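Local coordinates for uncharacterized protein DUF1185 (Bordetella bronchiseptica RB50, PDB 3BYQ) that is of unknown function but adopts a variant of the Bacillus chorismate mutase fold and may play a part in amino-acid metabolism, at residues F53-R58 with V97-A101; N76-K82 with A165-G171; G87-M92 with K121-T125; Y128-V134 with F146-G152. All blocks are in the same frame, centred on the assembly; numbering follows the deposited sequence.

Interaction 1 of 4, residues F53-R58 with V97-A101; sequences FMAELR and VWHEA. With EDO (1,2-ethanediol), chain Q.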
# COMPACT_ATOMS: atom_id res chain seq x y z
N PHE B 53 -22.44 -11.38 -21.64
CA PHE B 53 -21.05 -11.07 -21.28
C PHE B 53 -20.38 -12.32 -20.71
O PHE B 53 -19.29 -12.73 -21.14
CB PHE B 53 -21.06 -9.90 -20.28
CG PHE B 53 -19.69 -9.39 -19.87
CD1 PHE B 53 -18.73 -9.06 -20.81
CD2 PHE B 53 -19.44 -9.09 -18.56
CE1 PHE B 53 -17.50 -8.52 -20.44
CE2 PHE B 53 -18.22 -8.56 -18.17
CZ PHE B 53 -17.25 -8.26 -19.13
N MSE B 54 -21.07 -12.98 -19.80
CA MSE B 54 -20.55 -14.21 -19.18
C MSE B 54 -20.28 -15.28 -20.22
O MSE B 54 -19.27 -15.99 -20.17
CB MSE B 54 -21.49 -14.72 -18.10
CG MSE B 54 -20.90 -15.81 -17.28
SE MSE B 54 -21.95 -16.22 -15.73
CE MSE B 54 -23.42 -17.07 -16.60
N ALA B 55 -21.18 -15.37 -21.19
CA ALA B 55 -21.06 -16.35 -22.28
C ALA B 55 -19.85 -16.08 -23.16
O ALA B 55 -19.05 -17.00 -23.45
CB ALA B 55 -22.33 -16.37 -23.15
N GLU B 56 -19.68 -14.83 -23.56
CA GLU B 56 -18.55 -14.49 -24.42
C GLU B 56 -17.19 -14.63 -23.72
O GLU B 56 -16.20 -15.01 -24.35
CB GLU B 56 -18.67 -13.10 -25.02
CG GLU B 56 -17.72 -12.98 -26.21
CD GLU B 56 -17.67 -11.61 -26.83
OE1 GLU B 56 -18.59 -10.78 -26.56
OE2 GLU B 56 -16.70 -11.40 -27.62
N LEU B 57 -17.17 -14.37 -22.42
CA LEU B 57 -15.94 -14.46 -21.62
C LEU B 57 -15.35 -15.85 -21.56
O LEU B 57 -14.19 -16.02 -21.23
CB LEU B 57 -16.16 -13.89 -20.21
CG LEU B 57 -16.21 -12.35 -20.16
CD1 LEU B 57 -16.87 -11.90 -18.83
CD2 LEU B 57 -14.81 -11.74 -20.37
N ARG B 58 -16.14 -16.86 -21.90
CA ARG B 58 -15.60 -18.22 -21.91
C ARG B 58 -14.38 -18.29 -22.82
O ARG B 58 -13.42 -18.97 -22.50
CB ARG B 58 -16.67 -19.23 -22.31
CG ARG B 58 -16.32 -20.68 -22.03
CD ARG B 58 -16.57 -21.07 -20.58
NE ARG B 58 -17.99 -21.00 -20.25
CZ ARG B 58 -18.89 -21.92 -20.61
NH1 ARG B 58 -18.53 -23.04 -21.22
NH2 ARG B 58 -20.16 -21.76 -20.29
N VAL B 97 -18.99 -13.06 -12.98
CA VAL B 97 -19.14 -13.77 -14.26
C VAL B 97 -17.97 -14.76 -14.54
O VAL B 97 -18.14 -15.73 -15.29
CB VAL B 97 -19.21 -12.80 -15.47
CG1 VAL B 97 -20.51 -11.99 -15.46
CG2 VAL B 97 -17.97 -11.89 -15.55
N TRP B 98 -16.83 -14.51 -13.91
CA TRP B 98 -15.62 -15.32 -14.13
C TRP B 98 -15.67 -16.71 -13.47
O TRP B 98 -14.93 -17.58 -13.83
CB TRP B 98 -14.42 -14.53 -13.65
CG TRP B 98 -13.06 -15.00 -14.18
CD1 TRP B 98 -11.98 -15.41 -13.44
CD2 TRP B 98 -12.66 -15.08 -15.54
NE1 TRP B 98 -10.93 -15.73 -14.27
CE2 TRP B 98 -11.32 -15.55 -15.57
CE3 TRP B 98 -13.29 -14.79 -16.75
CZ2 TRP B 98 -10.61 -15.70 -16.74
CZ3 TRP B 98 -12.61 -14.96 -17.89
CH2 TRP B 98 -11.28 -15.43 -17.89
N HIS B 99 -16.55 -16.89 -12.49
CA HIS B 99 -16.69 -18.21 -11.87
C HIS B 99 -16.98 -19.25 -12.95
O HIS B 99 -16.29 -20.26 -13.04
CB HIS B 99 -17.74 -18.20 -10.78
CG HIS B 99 -17.31 -17.48 -9.54
ND1 HIS B 99 -16.45 -18.04 -8.62
CD2 HIS B 99 -17.66 -16.27 -9.04
CE1 HIS B 99 -16.25 -17.19 -7.63
NE2 HIS B 99 -16.98 -16.11 -7.85
N GLU B 100 -17.98 -18.96 -13.79
CA GLU B 100 -18.32 -19.85 -14.87
C GLU B 100 -17.35 -19.68 -16.04
O GLU B 100 -16.78 -20.65 -16.50
CB GLU B 100 -19.74 -19.66 -15.36
CG GLU B 100 -20.08 -20.60 -16.50
CD GLU B 100 -21.40 -20.30 -17.11
OE1 GLU B 100 -22.39 -20.58 -16.44
OE2 GLU B 100 -21.42 -19.79 -18.24
N ALA B 101 -17.12 -18.44 -16.45
CA ALA B 101 -16.31 -18.19 -17.66
C ALA B 101 -14.88 -18.68 -17.53
O ALA B 101 -14.37 -19.32 -18.44
CB ALA B 101 -16.35 -16.71 -18.08
C1 EDO Q . -15.00 -23.76 -23.55
O1 EDO Q . -15.74 -22.97 -24.49
C2 EDO Q . -15.92 -24.76 -22.86
O2 EDO Q . -15.97 -24.52 -21.45
O HOH W 1 -19.26 -18.64 -19.36
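Leu57 and Val97 make the tightest apolar contact between 53-58 and 97-101: CD1 of Leu57 lies 3.5 Å from CG2 of Val97, closer than usual for two methyl groups, while the side chains cross nearly at a right angle. The same CD1 sits over the centre of the Phe53 ring. Elsewhere on the same side chain, CB of Leu57 meets CB of Ala101 at 3.5 Å, and the small alanine lets the backbones approach, with CA of Arg58 4.3 Å from CA of Ala101. Selenomethionine Met54 runs antiparallel alongside Val97, its CG 3.4 Å from the carbonyl O of Val97; a bend at chi3 (71°) then turns CE toward the carboxylate of Glu100.

The polar contacts gather where Arg58 and Glu100 are partly exposed. Arg58, bent at chi2 and chi3, gives an N-H from NH2 to OE2 of Glu100 (3.1 Å, 158°), a salt bridge in which the donor stands above the carboxylate plane and the two flat groups are turned 87° against each other. A water accepts from NE of Arg58 and donates to OE2 of Glu100 and to O of Met54. The other oxygen, OE1 of Glu100, pairs with Arg143 of the second subunit, so the carboxylate joins two arginines. Close packing, apolar inside and charged at its more exposed side, holds helices 51-72 and 98-109 together against strand 161-169, the helical layer beside the sheet in this variant of the Bacillus chorismate mutase fold.

Interaction 2 of 4, residues N76-K82 with A165-G171; sequences NIEVYSK and ALVMGTG. With EDO (1,2-ethanediol), chain T.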
# COMPACT_ATOMS: atom_id res chain seq x y z
N ASN B 76 2.07 -31.22 -16.18
CA ASN B 76 2.61 -30.78 -14.92
C ASN B 76 1.66 -30.05 -13.99
O ASN B 76 2.07 -29.53 -12.98
CB ASN B 76 3.80 -29.86 -15.19
CG ASN B 76 4.90 -30.57 -15.91
OD1 ASN B 76 5.29 -31.67 -15.54
ND2 ASN B 76 5.43 -29.93 -16.94
N ILE B 77 0.39 -30.04 -14.34
CA ILE B 77 -0.59 -29.28 -13.58
C ILE B 77 -1.22 -30.05 -12.43
O ILE B 77 -1.84 -31.10 -12.64
CB ILE B 77 -1.72 -28.75 -14.50
CG1 ILE B 77 -1.17 -28.07 -15.77
CG2 ILE B 77 -2.68 -27.84 -13.70
CD1 ILE B 77 -0.18 -26.94 -15.59
N GLU B 78 -1.08 -29.50 -11.24
CA GLU B 78 -1.69 -30.09 -10.06
C GLU B 78 -2.59 -29.18 -9.26
O GLU B 78 -3.37 -29.67 -8.52
CB GLU B 78 -0.65 -30.72 -9.14
CG GLU B 78 0.17 -31.81 -9.81
CD GLU B 78 1.07 -32.58 -8.85
OE1 GLU B 78 0.90 -32.52 -7.61
OE2 GLU B 78 1.97 -33.25 -9.36
N VAL B 79 -2.46 -27.86 -9.39
CA VAL B 79 -3.31 -26.92 -8.65
C VAL B 79 -3.82 -25.81 -9.57
O VAL B 79 -3.22 -25.53 -10.59
CB VAL B 79 -2.58 -26.29 -7.42
CG1 VAL B 79 -2.14 -27.38 -6.40
CG2 VAL B 79 -1.38 -25.42 -7.83
N TYR B 80 -4.95 -25.21 -9.20
CA TYR B 80 -5.46 -24.07 -9.97
C TYR B 80 -6.34 -23.15 -9.12
O TYR B 80 -6.65 -23.45 -7.96
CB TYR B 80 -6.18 -24.50 -11.30
CG TYR B 80 -7.32 -25.52 -11.24
CD1 TYR B 80 -8.04 -25.81 -10.07
CD2 TYR B 80 -7.75 -26.13 -12.40
CE1 TYR B 80 -9.12 -26.77 -10.08
CE2 TYR B 80 -8.83 -27.02 -12.43
CZ TYR B 80 -9.50 -27.34 -11.28
OH TYR B 80 -10.53 -28.28 -11.40
N SER B 81 -6.67 -22.02 -9.73
CA SER B 81 -7.53 -21.01 -9.19
C SER B 81 -7.92 -20.04 -10.28
O SER B 81 -7.43 -20.07 -11.40
CB SER B 81 -6.86 -20.24 -8.06
OG SER B 81 -7.81 -19.46 -7.33
N LYS B 82 -8.80 -19.14 -9.88
CA LYS B 82 -9.29 -18.10 -10.80
C LYS B 82 -9.58 -16.88 -9.99
O LYS B 82 -9.92 -16.97 -8.81
CB LYS B 82 -10.55 -18.57 -11.53
CG LYS B 82 -11.76 -18.86 -10.64
CD LYS B 82 -12.81 -19.77 -11.29
CE LYS B 82 -13.86 -20.17 -10.28
NZ LYS B 82 -14.83 -21.18 -10.73
N ALA B 165 -8.22 -13.30 -14.26
CA ALA B 165 -7.04 -14.13 -14.11
C ALA B 165 -7.31 -15.60 -13.86
O ALA B 165 -8.33 -15.96 -13.23
CB ALA B 165 -6.18 -13.58 -12.93
N LEU B 166 -6.38 -16.41 -14.35
CA LEU B 166 -6.37 -17.84 -14.03
C LEU B 166 -5.01 -18.15 -13.45
O LEU B 166 -4.01 -17.51 -13.80
CB LEU B 166 -6.61 -18.69 -15.26
CG LEU B 166 -7.99 -18.55 -15.93
CD1 LEU B 166 -8.08 -19.42 -17.17
CD2 LEU B 166 -9.08 -18.90 -14.95
N VAL B 167 -4.98 -19.16 -12.60
CA VAL B 167 -3.77 -19.64 -11.98
C VAL B 167 -3.66 -21.15 -12.13
O VAL B 167 -4.63 -21.86 -11.98
CB VAL B 167 -3.73 -19.29 -10.48
CG1 VAL B 167 -2.46 -19.88 -9.79
CG2 VAL B 167 -3.81 -17.78 -10.27
N MSE B 168 -2.45 -21.61 -12.46
CA MSE B 168 -2.10 -23.04 -12.43
C MSE B 168 -0.76 -23.22 -11.76
O MSE B 168 0.10 -22.32 -11.81
CB MSE B 168 -2.05 -23.70 -13.79
CG MSE B 168 -3.40 -23.72 -14.53
SE MSE B 168 -3.16 -24.65 -16.21
CE MSE B 168 -4.81 -24.10 -17.04
N GLY B 169 -0.58 -24.38 -11.17
CA GLY B 169 0.64 -24.73 -10.46
C GLY B 169 0.95 -26.20 -10.56
O GLY B 169 0.09 -27.00 -10.91
N THR B 170 2.20 -26.54 -10.20
CA THR B 170 2.78 -27.87 -10.48
C THR B 170 2.83 -28.88 -9.34
O THR B 170 3.13 -30.05 -9.58
CB THR B 170 4.21 -27.72 -11.02
OG1 THR B 170 5.03 -27.14 -10.00
CG2 THR B 170 4.20 -26.88 -12.25
N GLY B 171 2.52 -28.44 -8.12
CA GLY B 171 2.58 -29.35 -6.99
C GLY B 171 2.18 -28.78 -5.66
O GLY B 171 1.51 -27.77 -5.59
C1 EDO T . 7.05 -29.68 -8.52
O1 EDO T . 5.93 -28.90 -8.13
C2 EDO T . 6.70 -31.14 -8.79
O2 EDO T . 5.31 -31.35 -8.62
O HOH W 2 3.38 -31.73 -11.61
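A classic beta bulge ends the antiparallel pairing of strands 79-86 and 161-169, where Glu78 and Val79 both face Gly169. The carbonyl O of Gly169 accepts the N-H of Glu78, with N of Glu78 2.8 Å from O of Gly169 and in the carbonyl plane. It also accepts that of Val79 from well above the plane, with N of Val79 3.1 Å from O of Gly169. From the bulge inward the register is regular. N of Gly169 donates to O of Val79, and Ser81 and Val167 exchange a pair of backbone bonds, with Tyr80-Met168 and Lys82-Leu166 as the non-hydrogen-bonded pairs.

Gly169 makes room for Val79, whose CG2 reaches to 3.4 Å from CA of Gly169. On the face that carries Tyr80 and Met168, CD1 of Ile77 touches SE of selenomethionine Met168 at 3.8 Å. Tyr80 and Lys82 send their ends away from the partner strand, to O of Ala115 and O of His99. Past the strand end, the extended Glu78 side chain passes the carbonyl of Thr170, with CD 3.3 Å from O of Thr170, and its OE1 is bound by His145 and Lys183. That carbonyl O has a water 2.6 Å away and accepts from O2 of an ethanediol, whose O1 is hydrogen-bonded to OG1 of Thr170.

The carbonyl of Gly169 thus takes two N-H groups at the bulge, and the Glu78 carboxylate nearby is probably stabilised as an anion by Lys183.

Interaction 3 of 4, residues G87-M92 with K121-T125; sequences GVDGEM and KAVAT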
# COMPACT_ATOMS: atom_id res chain seq x y z
N GLY B 87 -12.73 -2.77 -11.63
CA GLY B 87 -12.43 -1.37 -11.37
C GLY B 87 -13.51 -0.68 -10.59
O GLY B 87 -14.68 -1.16 -10.53
N VAL B 88 -13.16 0.48 -10.03
CA VAL B 88 -14.08 1.12 -9.07
C VAL B 88 -15.41 1.61 -9.62
O VAL B 88 -16.32 1.84 -8.82
CB VAL B 88 -13.45 2.27 -8.24
CG1 VAL B 88 -12.43 1.73 -7.28
CG2 VAL B 88 -12.92 3.39 -9.10
N ASP B 89 -15.51 1.79 -10.93
CA ASP B 89 -16.79 2.17 -11.55
C ASP B 89 -17.69 0.97 -11.86
O ASP B 89 -18.78 1.14 -12.39
CB ASP B 89 -16.59 3.04 -12.80
CG ASP B 89 -16.13 4.45 -12.48
OD1 ASP B 89 -15.91 4.80 -11.29
OD2 ASP B 89 -15.97 5.22 -13.46
N GLY B 90 -17.25 -0.24 -11.54
CA GLY B 90 -18.02 -1.44 -11.76
C GLY B 90 -18.64 -1.95 -10.49
O GLY B 90 -18.80 -1.21 -9.52
N GLU B 91 -19.02 -3.22 -10.51
CA GLU B 91 -19.60 -3.90 -9.36
C GLU B 91 -19.07 -5.32 -9.30
O GLU B 91 -18.57 -5.86 -10.28
CB GLU B 91 -21.12 -3.89 -9.38
CG GLU B 91 -21.74 -4.65 -10.53
CD GLU B 91 -23.27 -4.67 -10.45
OE1 GLU B 91 -23.84 -5.34 -9.55
OE2 GLU B 91 -23.91 -4.00 -11.30
N MSE B 92 -19.25 -5.93 -8.13
CA MSE B 92 -18.76 -7.28 -7.87
C MSE B 92 -19.30 -8.26 -8.90
O MSE B 92 -18.59 -9.15 -9.35
CB MSE B 92 -19.17 -7.74 -6.46
CG MSE B 92 -18.37 -8.87 -5.87
SE MSE B 92 -16.49 -8.47 -5.57
CE MSE B 92 -16.25 -9.54 -3.94
N LYS B 121 -12.29 -12.58 -5.54
CA LYS B 121 -12.51 -11.41 -6.37
C LYS B 121 -12.70 -10.20 -5.50
O LYS B 121 -12.94 -10.29 -4.31
CB LYS B 121 -13.68 -11.57 -7.28
CG LYS B 121 -14.93 -11.89 -6.60
CD LYS B 121 -16.05 -12.23 -7.63
CE LYS B 121 -17.30 -12.54 -6.88
NZ LYS B 121 -17.17 -13.78 -6.09
N ALA B 122 -12.52 -9.05 -6.12
CA ALA B 122 -12.67 -7.77 -5.43
C ALA B 122 -12.98 -6.67 -6.44
O ALA B 122 -12.74 -6.83 -7.61
CB ALA B 122 -11.37 -7.40 -4.71
N VAL B 123 -13.58 -5.59 -5.94
CA VAL B 123 -13.74 -4.33 -6.68
C VAL B 123 -12.70 -3.43 -6.02
O VAL B 123 -12.68 -3.29 -4.81
CB VAL B 123 -15.13 -3.73 -6.55
CG1 VAL B 123 -15.13 -2.34 -7.23
CG2 VAL B 123 -16.18 -4.69 -7.13
N ALA B 124 -11.79 -2.87 -6.81
CA ALA B 124 -10.65 -2.18 -6.21
C ALA B 124 -10.06 -1.15 -7.14
O ALA B 124 -10.41 -1.04 -8.29
CB ALA B 124 -9.57 -3.21 -5.87
N THR B 125 -9.17 -0.37 -6.56
CA THR B 125 -8.44 0.66 -7.30
C THR B 125 -7.32 0.02 -8.13
O THR B 125 -6.91 -1.12 -7.92
CB THR B 125 -7.79 1.66 -6.35
OG1 THR B 125 -6.91 0.95 -5.48
CG2 THR B 125 -8.84 2.39 -5.54
O HOH W 3 -10.21 0.90 -10.40
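Val123 stands at the centre of the contact, its two methyls divided between the ends of the loop that curves past it. CG1, anti to the backbone N (chi1 174°), reaches the carbonyl O of Gly87 at 3.5 Å, while CG2 lies 3.5 Å from the backbone N of Met92. Selenomethionine Met92 bends back at chi2 and chi3 over the strand in one of two deposited conformers, so it is with less certainty that SE lies 3.9 Å from CA of Ala122. At the far end, CG1 of Val88 packs on the carbonyl of Ala124, 3.6 Å from its O, and a water links the same O to N of Val88.

The first part of the loop is a type I beta turn, closed by N of Gly90 donating to O of Gly87 at 2.9 Å. Further out, Asp89 forms a salt bridge with Arg160, and NZ of Lys121 is hydrogen-bonded to NE2 of His99. Neighbouring subunits complete the surroundings: Glu91 pairs with Arg177 of the second subunit, and Gln154 of the third binds O of Val123. This is a turn at the C-terminal end of strand 79-86, packed on the adjacent parallel strand 119-123 where subunits of the hexamer meet.

Interaction 4 of 4, residues Y128-V134 with F146-G152; sequences YRMMVPV and FNSIEIG. With EDO (1,2-ethanediol), chain O.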
# COMPACT_ATOMS: atom_id res chain seq x y z
N TYR B 128 -4.29 -2.69 -7.23
CA TYR B 128 -4.63 -3.54 -6.12
C TYR B 128 -3.98 -4.92 -6.32
O TYR B 128 -4.04 -5.50 -7.40
CB TYR B 128 -6.15 -3.70 -6.01
CG TYR B 128 -6.59 -4.45 -4.77
CD1 TYR B 128 -6.43 -3.88 -3.54
CD2 TYR B 128 -7.20 -5.72 -4.85
CE1 TYR B 128 -6.84 -4.52 -2.39
CE2 TYR B 128 -7.58 -6.39 -3.66
CZ TYR B 128 -7.39 -5.77 -2.45
OH TYR B 128 -7.73 -6.33 -1.22
N ARG B 129 -3.38 -5.42 -5.25
CA ARG B 129 -2.72 -6.73 -5.23
C ARG B 129 -3.58 -7.69 -4.43
O ARG B 129 -4.06 -7.32 -3.38
CB ARG B 129 -1.40 -6.65 -4.48
CG ARG B 129 -0.45 -5.54 -4.85
CD ARG B 129 0.10 -5.69 -6.20
NE ARG B 129 0.76 -6.97 -6.47
CZ ARG B 129 1.15 -7.34 -7.68
NH1 ARG B 129 1.01 -6.51 -8.71
NH2 ARG B 129 1.70 -8.52 -7.87
N MSE B 130 -3.73 -8.92 -4.91
CA MSE B 130 -4.60 -9.87 -4.23
C MSE B 130 -4.02 -11.27 -4.19
O MSE B 130 -3.55 -11.77 -5.19
CB MSE B 130 -5.96 -9.87 -5.00
CG MSE B 130 -7.09 -10.64 -4.40
SE MSE B 130 -8.75 -10.23 -5.30
CE MSE B 130 -8.41 -11.10 -6.97
N MSE B 131 -4.10 -11.90 -3.01
CA MSE B 131 -3.64 -13.28 -2.83
C MSE B 131 -4.70 -14.19 -3.39
O MSE B 131 -5.87 -14.08 -3.03
CB MSE B 131 -3.49 -13.68 -1.35
CG MSE B 131 -2.49 -12.92 -0.56
SE MSE B 131 -0.71 -13.04 -1.24
CE MSE B 131 -0.38 -14.93 -1.13
N VAL B 132 -4.28 -15.09 -4.27
CA VAL B 132 -5.21 -16.03 -4.92
C VAL B 132 -4.97 -17.44 -4.43
O VAL B 132 -3.87 -17.98 -4.58
CB VAL B 132 -5.09 -15.99 -6.48
CG1 VAL B 132 -6.15 -16.96 -7.12
CG2 VAL B 132 -5.27 -14.56 -6.97
N PRO B 133 -5.97 -18.06 -3.83
CA PRO B 133 -5.71 -19.36 -3.25
C PRO B 133 -5.89 -20.46 -4.27
O PRO B 133 -6.77 -20.38 -5.11
CB PRO B 133 -6.80 -19.48 -2.20
CG PRO B 133 -7.92 -18.72 -2.78
CD PRO B 133 -7.31 -17.56 -3.45
N VAL B 134 -5.05 -21.49 -4.16
CA VAL B 134 -5.14 -22.64 -5.04
C VAL B 134 -5.32 -23.93 -4.27
O VAL B 134 -5.02 -24.05 -3.07
CB VAL B 134 -3.87 -22.81 -5.95
CG1 VAL B 134 -3.61 -21.57 -6.77
CG2 VAL B 134 -2.59 -23.18 -5.15
N PHE B 146 -2.82 -26.94 -0.75
CA PHE B 146 -3.34 -25.57 -0.48
C PHE B 146 -2.21 -24.60 -0.54
O PHE B 146 -1.15 -24.82 0.08
CB PHE B 146 -4.02 -25.45 0.88
CG PHE B 146 -5.17 -26.38 1.05
CD1 PHE B 146 -6.26 -26.30 0.21
CD2 PHE B 146 -5.21 -27.26 2.10
CE1 PHE B 146 -7.34 -27.15 0.38
CE2 PHE B 146 -6.32 -28.10 2.29
CZ PHE B 146 -7.36 -28.04 1.42
N ASN B 147 -2.39 -23.53 -1.30
CA ASN B 147 -1.33 -22.56 -1.49
C ASN B 147 -1.89 -21.25 -2.02
O ASN B 147 -3.10 -21.11 -2.18
CB ASN B 147 -0.30 -23.11 -2.50
CG ASN B 147 1.11 -22.69 -2.19
OD1 ASN B 147 1.37 -21.64 -1.58
ND2 ASN B 147 2.06 -23.55 -2.56
N SER B 148 -0.99 -20.30 -2.27
CA SER B 148 -1.42 -18.98 -2.74
C SER B 148 -0.39 -18.34 -3.59
O SER B 148 0.80 -18.62 -3.45
CB SER B 148 -1.63 -18.03 -1.52
OG SER B 148 -2.61 -18.51 -0.64
N ILE B 149 -0.86 -17.50 -4.50
CA ILE B 149 0.02 -16.64 -5.31
C ILE B 149 -0.63 -15.24 -5.39
O ILE B 149 -1.85 -15.13 -5.51
CB ILE B 149 0.32 -17.22 -6.68
CG1 ILE B 149 1.34 -16.32 -7.39
CG2 ILE B 149 -0.96 -17.36 -7.50
CD1 ILE B 149 1.82 -16.85 -8.77
N GLU B 150 0.18 -14.20 -5.31
CA GLU B 150 -0.35 -12.84 -5.42
C GLU B 150 -0.42 -12.39 -6.86
O GLU B 150 0.53 -12.58 -7.62
CB GLU B 150 0.51 -11.84 -4.63
CG GLU B 150 -0.23 -10.52 -4.40
CD GLU B 150 0.60 -9.42 -3.83
OE1 GLU B 150 1.53 -8.97 -4.53
OE2 GLU B 150 0.30 -8.99 -2.69
N ILE B 151 -1.54 -11.77 -7.25
CA ILE B 151 -1.67 -11.21 -8.58
C ILE B 151 -1.95 -9.72 -8.49
O ILE B 151 -2.35 -9.19 -7.43
CB ILE B 151 -2.80 -11.89 -9.42
CG1 ILE B 151 -4.20 -11.59 -8.84
CG2 ILE B 151 -2.54 -13.41 -9.52
CD1 ILE B 151 -5.38 -11.99 -9.78
N GLY B 152 -1.82 -9.06 -9.63
CA GLY B 152 -2.10 -7.64 -9.74
C GLY B 152 -1.31 -7.02 -10.86
O GLY B 152 -0.29 -7.57 -11.28
C1 EDO O . 5.09 -12.84 -6.66
O1 EDO O . 4.29 -12.25 -5.62
C2 EDO O . 4.19 -13.37 -7.75
O2 EDO O . 3.21 -12.37 -8.10
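Arg129 folds back over Gly152 and lays one face of its guanidinium on it, with CA of Gly152 3.4 Å above the plane. Its chain, bent at chi2 and chi3 (-68° and -54°), brings NE to OE1 of Glu150 at 2.9 Å, in a nearly straight bond (166°). The carboxylate oxygen lies in the guanidinium plane, but the N-H meets it from above the carboxylate plane; a weak second bond runs from NH2 of Arg129 to the same OE1. Gly152, with no side chain and a positive phi, lets the guanidinium and O of Tyr128 come close.

Six backbone bonds join strands 130-134 and 147-151 through the hydrogen-bonded pairs Met130-Ile151, Val132-Ile149 and Val134-Asn147. On the face bearing these residues, CG2 of Val132 meets CG1 of Ile151 at 3.7 Å, and CG2 of Val134 lies alongside CB of Asn147. On the other face, selenomethionine Met131 crosses Glu150 in one of two deposited conformers.

OE2 of Glu150 is bound by Tyr128 OH of the second subunit, and Ser148 OG is bound to O of Lys121 there, so the face with Met131, Pro133, Ser148 and Glu150 looks onto that subunit, with Gln154 of the fifth subunit also packing on Met131 and Glu150. The opposite face of this beta hairpin packs on the same chain: Met130 rests on strand 119-123 and on strand 79-86, the antiparallel sheet neighbour of strand 130-136, Val132 and Val134 on Val167 of strand 161-169, and Ile149 and Ile151 on strand 29-39.

Overall arrangement
From the N terminus, interaction 1 comes first, bringing 53-58 and 97-101 together across 38 residues. Interaction 2 opens within that loop and closes at 165-171, so the two cross; Trp98 and His99 meet Ala165 and Lys82 where they touch. Interaction 3 also crosses interaction 1 along the chain, touches it at His99 and Lys121, and lies wholly within the span of interaction 2. Interaction 4 follows interaction 3 in series, a short hairpin that interaction 2 likewise encloses; Ser81 and Pro133 join them. Together they tie the two helices to the mixed sheet, and join the loop after strand 79-86 and the hairpin to it; interactions 1, 3 and 4 all reach the second subunit.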